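Local coordinates for VAO-type flavoprotein oxidase VAO615 (Myceliophthora thermophila, PDB 6F72) that is probably a secreted oxidase with bicovalently bound FAD, reacting rapidly with molecular oxygen once reduced, although no substrate has yet been identified, at residues Ala143-Asn154 / Ser163-His174; Gly280-Val288 / Val551-Gly559. All blocks are in the same frame, centred on the assembly; numbering follows the deposited sequence.

Contact 1 (Ala143-Asn154 / Ser163-His174). With FAD (flavin-adenine dinucleotide), chain E.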
# COMPACT_ATOMS: atom_id res chain seq x y z
N ALA A 143 6.95 -23.66 11.95
CA ALA A 143 5.81 -23.72 11.03
C ALA A 143 5.99 -24.83 10.01
O ALA A 143 5.04 -25.54 9.69
CB ALA A 143 5.57 -22.38 10.34
N GLN A 144 7.23 -25.01 9.54
CA GLN A 144 7.53 -26.09 8.60
C GLN A 144 7.48 -27.48 9.28
O GLN A 144 6.94 -28.43 8.70
CB GLN A 144 8.82 -25.80 7.80
CG GLN A 144 8.59 -24.63 6.80
CD GLN A 144 9.82 -24.14 6.01
OE1 GLN A 144 10.30 -24.81 5.08
NE2 GLN A 144 10.29 -22.92 6.34
N LYS A 145 7.97 -27.57 10.51
CA LYS A 145 7.84 -28.81 11.30
C LYS A 145 6.37 -29.17 11.54
O LYS A 145 5.99 -30.35 11.43
CB LYS A 145 8.60 -28.69 12.63
CG LYS A 145 8.61 -29.97 13.47
CD LYS A 145 8.99 -29.68 14.92
CE LYS A 145 8.76 -30.89 15.81
NZ LYS A 145 9.47 -30.71 17.10
N HIS A 146 5.55 -28.16 11.84
CA HIS A 146 4.15 -28.36 12.27
C HIS A 146 3.07 -28.10 11.24
O HIS A 146 1.87 -28.14 11.57
CB HIS A 146 3.86 -27.55 13.54
CG HIS A 146 4.60 -28.06 14.74
ND1 HIS A 146 4.30 -29.26 15.34
CD2 HIS A 146 5.65 -27.54 15.42
CE1 HIS A 146 5.12 -29.45 16.36
NE2 HIS A 146 5.95 -28.42 16.43
N ASN A 147 3.49 -27.82 10.00
CA ASN A 147 2.58 -27.58 8.88
C ASN A 147 1.63 -26.39 9.11
O ASN A 147 0.45 -26.43 8.74
CB ASN A 147 1.84 -28.89 8.52
CG ASN A 147 1.08 -28.80 7.22
OD1 ASN A 147 1.51 -28.15 6.26
ND2 ASN A 147 -0.07 -29.44 7.19
N VAL A 148 2.17 -25.34 9.72
CA VAL A 148 1.41 -24.11 9.98
C VAL A 148 1.64 -23.10 8.84
O VAL A 148 2.78 -22.92 8.37
CB VAL A 148 1.77 -23.49 11.36
CG1 VAL A 148 1.10 -22.15 11.57
CG2 VAL A 148 1.38 -24.44 12.49
N ARG A 149 0.54 -22.48 8.39
CA ARG A 149 0.61 -21.35 7.47
C ARG A 149 1.36 -20.15 8.08
O ARG A 149 1.04 -19.68 9.17
CB ARG A 149 -0.80 -20.92 7.07
CG ARG A 149 -0.88 -19.80 6.04
CD ARG A 149 -2.31 -19.29 5.89
NE ARG A 149 -2.30 -17.99 5.23
CZ ARG A 149 -3.36 -17.36 4.73
NH1 ARG A 149 -4.57 -17.90 4.81
NH2 ARG A 149 -3.19 -16.19 4.14
N ILE A 150 2.37 -19.69 7.36
CA ILE A 150 3.05 -18.45 7.68
C ILE A 150 2.30 -17.28 7.08
O ILE A 150 1.87 -17.32 5.93
CB ILE A 150 4.54 -18.47 7.24
CG1 ILE A 150 5.37 -19.35 8.20
CG2 ILE A 150 5.12 -17.05 7.14
CD1 ILE A 150 5.62 -18.75 9.59
N VAL A 151 2.11 -16.25 7.89
CA VAL A 151 1.61 -14.97 7.42
C VAL A 151 2.69 -13.96 7.77
O VAL A 151 3.41 -14.14 8.75
CB VAL A 151 0.23 -14.64 8.07
CG1 VAL A 151 0.06 -13.15 8.36
CG2 VAL A 151 -0.89 -15.15 7.19
N ILE A 152 2.79 -12.91 6.97
CA ILE A 152 3.69 -11.82 7.29
C ILE A 152 2.90 -10.52 7.43
O ILE A 152 2.20 -10.12 6.51
CB ILE A 152 4.85 -11.68 6.25
CG1 ILE A 152 5.60 -13.02 6.08
CG2 ILE A 152 5.82 -10.58 6.67
CD1 ILE A 152 6.48 -13.12 4.84
N LYS A 153 3.04 -9.86 8.57
CA LYS A 153 2.33 -8.61 8.80
C LYS A 153 3.26 -7.54 9.32
O LYS A 153 4.00 -7.76 10.27
CB LYS A 153 1.12 -8.79 9.77
CG LYS A 153 0.26 -7.52 9.82
CD LYS A 153 -0.73 -7.42 10.96
CE LYS A 153 -0.09 -6.84 12.20
NZ LYS A 153 -1.05 -6.03 13.00
N ASN A 154 3.16 -6.37 8.71
CA ASN A 154 3.97 -5.24 9.07
C ASN A 154 3.11 -4.18 9.76
O ASN A 154 3.28 -3.95 10.95
CB ASN A 154 4.71 -4.71 7.82
CG ASN A 154 5.46 -3.41 8.08
OD1 ASN A 154 5.83 -3.11 9.21
ND2 ASN A 154 5.68 -2.65 7.02
N SER A 163 -1.91 -9.68 4.54
CA SER A 163 -1.25 -9.75 5.83
C SER A 163 -2.08 -10.34 7.00
O SER A 163 -1.70 -10.17 8.15
CB SER A 163 -0.64 -8.38 6.17
OG SER A 163 -1.63 -7.38 6.28
N THR A 164 -3.23 -10.99 6.71
CA THR A 164 -3.88 -11.94 7.65
C THR A 164 -3.98 -13.34 7.05
O THR A 164 -3.68 -13.55 5.87
CB THR A 164 -5.31 -11.57 8.12
OG1 THR A 164 -6.04 -10.84 7.11
CG2 THR A 164 -5.33 -10.89 9.51
N GLY A 165 -4.41 -14.28 7.88
CA GLY A 165 -4.72 -15.65 7.47
C GLY A 165 -5.23 -16.45 8.65
O GLY A 165 -4.59 -16.50 9.70
N LYS A 166 -6.41 -17.04 8.48
CA LYS A 166 -7.03 -17.92 9.47
C LYS A 166 -6.08 -19.08 9.80
O LYS A 166 -5.49 -19.68 8.91
CB LYS A 166 -8.37 -18.43 8.93
CG LYS A 166 -9.09 -19.42 9.83
CD LYS A 166 -10.34 -19.98 9.18
CE LYS A 166 -11.57 -19.16 9.54
NZ LYS A 166 -12.84 -19.87 9.22
N GLY A 167 -5.93 -19.34 11.11
CA GLY A 167 -5.10 -20.44 11.62
C GLY A 167 -3.60 -20.29 11.43
O GLY A 167 -2.86 -21.27 11.50
N ALA A 168 -3.15 -19.05 11.21
CA ALA A 168 -1.77 -18.80 10.83
C ALA A 168 -0.88 -18.37 11.98
O ALA A 168 -1.35 -17.82 12.99
CB ALA A 168 -1.71 -17.75 9.73
N LEU A 169 0.41 -18.67 11.82
CA LEU A 169 1.47 -18.05 12.60
C LEU A 169 1.96 -16.84 11.81
O LEU A 169 2.37 -16.99 10.65
CB LEU A 169 2.62 -19.04 12.82
CG LEU A 169 3.83 -18.57 13.64
CD1 LEU A 169 3.43 -18.36 15.09
CD2 LEU A 169 4.97 -19.57 13.53
N SER A 170 1.90 -15.67 12.42
CA SER A 170 2.25 -14.42 11.73
C SER A 170 3.61 -13.90 12.15
O SER A 170 3.92 -13.82 13.34
CB SER A 170 1.18 -13.35 11.96
OG SER A 170 1.62 -12.07 11.52
N LEU A 171 4.42 -13.53 11.15
CA LEU A 171 5.69 -12.87 11.40
C LEU A 171 5.41 -11.39 11.43
O LEU A 171 5.14 -10.77 10.41
CB LEU A 171 6.74 -13.24 10.35
CG LEU A 171 6.95 -14.74 10.16
CD1 LEU A 171 7.78 -15.04 8.93
CD2 LEU A 171 7.57 -15.36 11.42
N TRP A 172 5.43 -10.85 12.64
CA TRP A 172 5.03 -9.48 12.87
C TRP A 172 6.28 -8.63 12.90
O TRP A 172 7.06 -8.72 13.83
CB TRP A 172 4.21 -9.37 14.16
CG TRP A 172 3.65 -8.01 14.47
CD1 TRP A 172 3.08 -7.14 13.59
CD2 TRP A 172 3.57 -7.38 15.76
NE1 TRP A 172 2.66 -6.01 14.23
CE2 TRP A 172 2.93 -6.12 15.57
CE3 TRP A 172 3.96 -7.75 17.06
CZ2 TRP A 172 2.69 -5.23 16.63
CZ3 TRP A 172 3.72 -6.85 18.12
CH2 TRP A 172 3.09 -5.60 17.88
N MET A 173 6.43 -7.80 11.87
CA MET A 173 7.67 -7.07 11.56
C MET A 173 7.65 -5.63 12.04
O MET A 173 8.66 -4.93 11.92
CB MET A 173 7.90 -7.05 10.03
CG MET A 173 7.70 -8.39 9.34
SD MET A 173 8.63 -9.74 10.12
CE MET A 173 10.27 -9.28 9.58
N HIS A 174 6.50 -5.22 12.58
CA HIS A 174 6.21 -3.84 13.00
C HIS A 174 7.26 -3.15 13.87
O HIS A 174 7.44 -1.93 13.77
CB HIS A 174 4.85 -3.81 13.72
CG HIS A 174 4.47 -2.48 14.29
ND1 HIS A 174 4.38 -1.33 13.52
CD2 HIS A 174 4.12 -2.11 15.54
CE1 HIS A 174 4.02 -0.32 14.29
NE2 HIS A 174 3.85 -0.77 15.52
PA FAD E . 1.05 -4.90 5.33
O1A FAD E . -0.40 -5.24 5.15
O2A FAD E . 1.63 -5.15 6.69
O5B FAD E . 1.90 -5.69 4.21
C5B FAD E . 1.46 -5.78 2.86
C4B FAD E . 2.03 -7.02 2.17
O4B FAD E . 3.46 -6.99 2.25
C3B FAD E . 1.60 -8.34 2.78
O3B FAD E . 1.47 -9.27 1.71
C2B FAD E . 2.76 -8.75 3.67
O2B FAD E . 2.87 -10.17 3.78
C1B FAD E . 3.95 -8.15 2.94
N9A FAD E . 5.06 -7.71 3.82
C8A FAD E . 5.08 -6.57 4.55
N7A FAD E . 6.26 -6.44 5.20
C5A FAD E . 7.01 -7.51 4.89
C6A FAD E . 8.37 -7.99 5.24
N6A FAD E . 9.13 -7.27 6.09
N1A FAD E . 8.79 -9.15 4.70
C2A FAD E . 8.02 -9.88 3.85
N3A FAD E . 6.78 -9.49 3.48
C4A FAD E . 6.23 -8.34 3.96
N1 FAD E . 0.42 2.91 -1.75
C2 FAD E . 1.03 3.78 -2.60
O2 FAD E . 1.73 3.33 -3.53
N3 FAD E . 0.89 5.12 -2.46
C4 FAD E . 0.15 5.69 -1.50
O4 FAD E . 0.05 6.93 -1.41
C4X FAD E . -0.53 4.80 -0.53
N5 FAD E . -1.28 5.29 0.48
C5X FAD E . -1.92 4.47 1.37
C6 FAD E . -2.70 5.01 2.41
C7 FAD E . -3.33 4.13 3.32
C7M FAD E . -4.17 4.73 4.43
C8 FAD E . -3.17 2.64 3.18
C8M FAD E . -3.74 1.62 4.16
C9 FAD E . -2.40 2.14 2.14
C9A FAD E . -1.77 2.99 1.23
N10 FAD E . -0.97 2.45 0.19
C10 FAD E . -0.35 3.34 -0.72
C1' FAD E . -0.86 1.01 0.02
C2' FAD E . 0.41 0.32 0.42
O2' FAD E . 1.40 0.63 -0.56
C3' FAD E . 0.09 -1.17 0.41
O3' FAD E . -1.13 -1.43 1.14
C4' FAD E . 1.23 -1.99 0.98
O4' FAD E . 0.99 -3.38 0.74
C5' FAD E . 1.45 -1.70 2.47
O5' FAD E . 2.45 -2.54 3.02
P FAD E . 2.62 -2.63 4.61
O1P FAD E . 2.66 -1.24 5.17
O2P FAD E . 3.75 -3.61 4.84
O3P FAD E . 1.23 -3.33 5.04
O HOH W 1 -5.56 -20.31 6.19
O HOH W 2 -1.85 -23.00 9.87
O HOH W 3 -2.14 -13.69 3.61
O HOH W 4 1.06 -3.95 12.74
O HOH W 5 5.27 -1.14 10.88
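R149 lies beside A168 as the chains enter a parallel pairing, bridged from I150-L169 to K153-W172, with strand axes approaching to 4.4 Å at 29° and five backbone N-H...O=C bonds. I150 and I152 share one face of the sheet with L169 and L171; L171 CD1 packs against I150 CG2 at 3.8 Å. On the other face, with K153 and S170, V151 rests CG2 against A168 CB and turns CG1 to S163 O. R149 runs extended and lays one guanidinium face over G165 CA, 3.5 Å from NH1, while waters at the edge of the group link NH1 to K166 O and, more weakly, NH2 to T164 O. K153 bends at chi3 (86°), which brings CE within 3.5 Å of W172 CD1; its NZ bonds D97 O and A94 O and shares a water with W172 NE1. The FAD is gripped from I152 and N154, in and just after strand 150-153, and from S163 in the loop ahead of strand 169-172. S163 OG donates to O1A (2.7 Å), N154 N to O2A and N154 ND2 to O2P; I152 O accepts from ribose O2B. Neutral O-H and N-H donors from both segments thus hold the pyrophosphate.

Contact 2 (Gly280-Val288 / Val551-Gly559); sequences GGGGGTFAV and VFYVKTGVG. With FAD (flavin-adenine dinucleotide), chain E.
T285 and F552 bring the glycine-rich loop 280-288 against the loop 551-559, their CA atoms 4.9 Å apart. With T285 OG1 anti to the backbone N (chi1 -172°), the hydroxyl lies beside its own carbonyl carbon and donates to V558 O at 2.8 Å, in the carbonyl plane of that acceptor. A water adds a second tie, accepting from V558 N and donating to G281 O. F552 buries more surface than any other residue here: its CB sits 3.4 Å from T285 O, which lies near the plane of the ring at its edge, and the far end of the ring reaches V288, whose CG2 meets CZ at 3.6 Å with the two side chains at about a right angle. V551 CG2 sits over one face of the same ring, toward the rim. F286 leaves its backbone in the other direction, yet its ring swings back so that CZ touches V558 CB at 3.9 Å, while T285 CG2 lies above one ring face, also near the rim. V554 divides its methyls: CG2 faces G283 O, and CG1, anti to the carbonyl carbon (chi1 -71°), touches both G284 O and FAD O3B, 3.4 Å from the latter. The absence of a side chain at G283 and G284 lets the backbone come close to the adenosine ribose. Helix 536-546 packs L539 and K543 on F286 and Y536 and L539 on V558, with K543 NZ bonded to both T285 O and F552 O; helix 133-146 packs L140 on F552 and V136 on V288, where strand 288-298 begins.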
# COMPACT_ATOMS: atom_id res chain seq x y z
N GLY A 280 9.51 -4.42 -6.53
CA GLY A 280 8.31 -4.22 -7.37
C GLY A 280 7.51 -5.47 -7.69
O GLY A 280 6.41 -5.36 -8.24
N GLY A 281 8.03 -6.64 -7.32
CA GLY A 281 7.33 -7.92 -7.54
C GLY A 281 6.28 -8.29 -6.49
O GLY A 281 5.67 -9.36 -6.58
N GLY A 282 6.11 -7.43 -5.50
CA GLY A 282 5.14 -7.66 -4.42
C GLY A 282 5.69 -8.30 -3.15
O GLY A 282 6.55 -9.18 -3.19
N GLY A 283 5.14 -7.87 -2.01
CA GLY A 283 5.51 -8.38 -0.68
C GLY A 283 4.98 -9.75 -0.34
O GLY A 283 4.01 -10.22 -0.94
N GLY A 284 5.63 -10.40 0.64
CA GLY A 284 5.05 -11.56 1.30
C GLY A 284 5.10 -12.87 0.55
O GLY A 284 4.48 -13.85 0.98
N THR A 285 5.80 -12.89 -0.57
CA THR A 285 5.90 -14.14 -1.33
C THR A 285 7.32 -14.67 -1.58
O THR A 285 7.52 -15.89 -1.64
CB THR A 285 5.04 -14.13 -2.61
OG1 THR A 285 5.05 -15.44 -3.18
CG2 THR A 285 5.56 -13.13 -3.64
N PHE A 286 8.28 -13.77 -1.70
CA PHE A 286 9.66 -14.16 -2.06
C PHE A 286 10.57 -14.50 -0.89
O PHE A 286 11.36 -15.43 -0.98
CB PHE A 286 10.33 -13.10 -2.95
CG PHE A 286 9.64 -12.90 -4.28
CD1 PHE A 286 9.64 -13.92 -5.24
CD2 PHE A 286 8.97 -11.71 -4.56
CE1 PHE A 286 9.00 -13.75 -6.46
CE2 PHE A 286 8.33 -11.53 -5.79
CZ PHE A 286 8.35 -12.55 -6.74
N ALA A 287 10.45 -13.72 0.19
CA ALA A 287 11.31 -13.81 1.38
C ALA A 287 10.77 -12.89 2.48
O ALA A 287 9.95 -12.00 2.21
CB ALA A 287 12.75 -13.43 1.03
N VAL A 288 11.25 -13.09 3.70
CA VAL A 288 10.92 -12.21 4.81
C VAL A 288 11.97 -11.11 4.85
O VAL A 288 13.17 -11.39 5.04
CB VAL A 288 10.86 -12.97 6.16
CG1 VAL A 288 10.36 -12.07 7.27
CG2 VAL A 288 9.96 -14.18 6.04
N VAL A 551 6.35 -21.95 0.94
CA VAL A 551 6.02 -21.62 2.33
C VAL A 551 5.37 -20.25 2.43
O VAL A 551 4.55 -20.02 3.32
CB VAL A 551 7.16 -21.90 3.40
CG1 VAL A 551 8.38 -22.60 2.83
CG2 VAL A 551 7.50 -20.68 4.28
N PHE A 552 5.69 -19.35 1.51
CA PHE A 552 5.06 -18.05 1.51
C PHE A 552 3.88 -17.99 0.55
O PHE A 552 4.02 -18.29 -0.63
CB PHE A 552 6.07 -16.93 1.27
CG PHE A 552 7.26 -16.97 2.20
CD1 PHE A 552 7.10 -16.86 3.57
CD2 PHE A 552 8.55 -17.10 1.68
CE1 PHE A 552 8.20 -16.91 4.42
CE2 PHE A 552 9.66 -17.14 2.52
CZ PHE A 552 9.48 -17.03 3.90
N TYR A 553 2.72 -17.65 1.09
CA TYR A 553 1.51 -17.48 0.29
C TYR A 553 0.88 -16.12 0.59
O TYR A 553 0.67 -15.77 1.75
CB TYR A 553 0.51 -18.61 0.57
CG TYR A 553 -0.89 -18.27 0.08
CD1 TYR A 553 -1.27 -18.53 -1.24
CD2 TYR A 553 -1.81 -17.63 0.92
CE1 TYR A 553 -2.54 -18.19 -1.69
CE2 TYR A 553 -3.08 -17.28 0.48
CZ TYR A 553 -3.43 -17.56 -0.83
OH TYR A 553 -4.67 -17.22 -1.28
N VAL A 554 0.54 -15.39 -0.46
CA VAL A 554 -0.37 -14.24 -0.36
C VAL A 554 -1.35 -14.33 -1.53
O VAL A 554 -0.96 -14.75 -2.63
CB VAL A 554 0.36 -12.85 -0.35
CG1 VAL A 554 1.11 -12.60 0.96
CG2 VAL A 554 1.31 -12.70 -1.53
N LYS A 555 -2.60 -13.93 -1.30
CA LYS A 555 -3.62 -13.86 -2.35
C LYS A 555 -3.15 -12.86 -3.40
O LYS A 555 -2.69 -11.77 -3.06
CB LYS A 555 -4.99 -13.45 -1.77
CG LYS A 555 -6.15 -13.47 -2.78
CD LYS A 555 -6.53 -14.90 -3.17
CE LYS A 555 -7.71 -14.98 -4.13
NZ LYS A 555 -8.93 -14.38 -3.53
N THR A 556 -3.27 -13.27 -4.66
CA THR A 556 -2.75 -12.56 -5.85
C THR A 556 -1.22 -12.41 -5.90
O THR A 556 -0.70 -11.64 -6.72
CB THR A 556 -3.42 -11.19 -6.13
OG1 THR A 556 -2.87 -10.17 -5.28
CG2 THR A 556 -4.96 -11.24 -6.03
N GLY A 557 -0.50 -13.15 -5.05
CA GLY A 557 0.96 -13.12 -5.06
C GLY A 557 1.57 -14.00 -6.13
O GLY A 557 0.92 -14.95 -6.61
N VAL A 558 2.82 -13.73 -6.50
CA VAL A 558 3.52 -14.60 -7.43
C VAL A 558 3.59 -16.01 -6.83
O VAL A 558 4.03 -16.17 -5.69
CB VAL A 558 4.95 -14.08 -7.78
CG1 VAL A 558 5.71 -15.09 -8.64
CG2 VAL A 558 4.88 -12.72 -8.47
N GLY A 559 3.12 -17.00 -7.59
CA GLY A 559 3.18 -18.39 -7.16
C GLY A 559 2.12 -18.78 -6.14
O GLY A 559 2.22 -19.85 -5.53
PA FAD E . 1.05 -4.90 5.33
O1A FAD E . -0.40 -5.24 5.15
O2A FAD E . 1.63 -5.15 6.69
O5B FAD E . 1.90 -5.69 4.21
C5B FAD E . 1.46 -5.78 2.86
C4B FAD E . 2.03 -7.02 2.17
O4B FAD E . 3.46 -6.99 2.25
C3B FAD E . 1.60 -8.34 2.78
O3B FAD E . 1.47 -9.27 1.71
C2B FAD E . 2.76 -8.75 3.67
O2B FAD E . 2.87 -10.17 3.78
C1B FAD E . 3.95 -8.15 2.94
N9A FAD E . 5.06 -7.71 3.82
C8A FAD E . 5.08 -6.57 4.55
N7A FAD E . 6.26 -6.44 5.20
C5A FAD E . 7.01 -7.51 4.89
C6A FAD E . 8.37 -7.99 5.24
N6A FAD E . 9.13 -7.27 6.09
N1A FAD E . 8.79 -9.15 4.70
C2A FAD E . 8.02 -9.88 3.85
N3A FAD E . 6.78 -9.49 3.48
C4A FAD E . 6.23 -8.34 3.96
N1 FAD E . 0.42 2.91 -1.75
C2 FAD E . 1.03 3.78 -2.60
O2 FAD E . 1.73 3.33 -3.53
N3 FAD E . 0.89 5.12 -2.46
C4 FAD E . 0.15 5.69 -1.50
O4 FAD E . 0.05 6.93 -1.41
C4X FAD E . -0.53 4.80 -0.53
N5 FAD E . -1.28 5.29 0.48
C5X FAD E . -1.92 4.47 1.37
C6 FAD E . -2.70 5.01 2.41
C7 FAD E . -3.33 4.13 3.32
C7M FAD E . -4.17 4.73 4.43
C8 FAD E . -3.17 2.64 3.18
C8M FAD E . -3.74 1.62 4.16
C9 FAD E . -2.40 2.14 2.14
C9A FAD E . -1.77 2.99 1.23
N10 FAD E . -0.97 2.45 0.19
C10 FAD E . -0.35 3.34 -0.72
C1' FAD E . -0.86 1.01 0.02
C2' FAD E . 0.41 0.32 0.42
O2' FAD E . 1.40 0.63 -0.56
C3' FAD E . 0.09 -1.17 0.41
O3' FAD E . -1.13 -1.43 1.14
C4' FAD E . 1.23 -1.99 0.98
O4' FAD E . 0.99 -3.38 0.74
C5' FAD E . 1.45 -1.70 2.47
O5' FAD E . 2.45 -2.54 3.02
P FAD E . 2.62 -2.63 4.61
O1P FAD E . 2.66 -1.24 5.17
O2P FAD E . 3.75 -3.61 4.84
O3P FAD E . 1.23 -3.33 5.04
O HOH W 6 3.55 -11.08 -5.62

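Overall arrangement
Contacts 1 and 2 have centres about 13 Å apart and both line the adenosine end of the same FAD, and contact 1 also holds its pyrophosphate. I152 CG2 of contact 1 lies over one adenine face, 3.5 Å from FAD N3A. From contact 2, A287 O comes to the ring's edge, 3.3 Å from FAD C2A. They also touch directly, through M173 CE and V288 CG1 at 3.6 Å and L171 CD1 and V288 CG2 at 3.7 Å, so V288 joins the apolar face of the parallel strands. Contact 1 lies within the PCMH-type FAD-binding region, whereas contact 2 couples that region to the berberine-like segment. Neither contact reaches the isoalloxazine, cross-linked to H157 and C222 at the cofactor's other end.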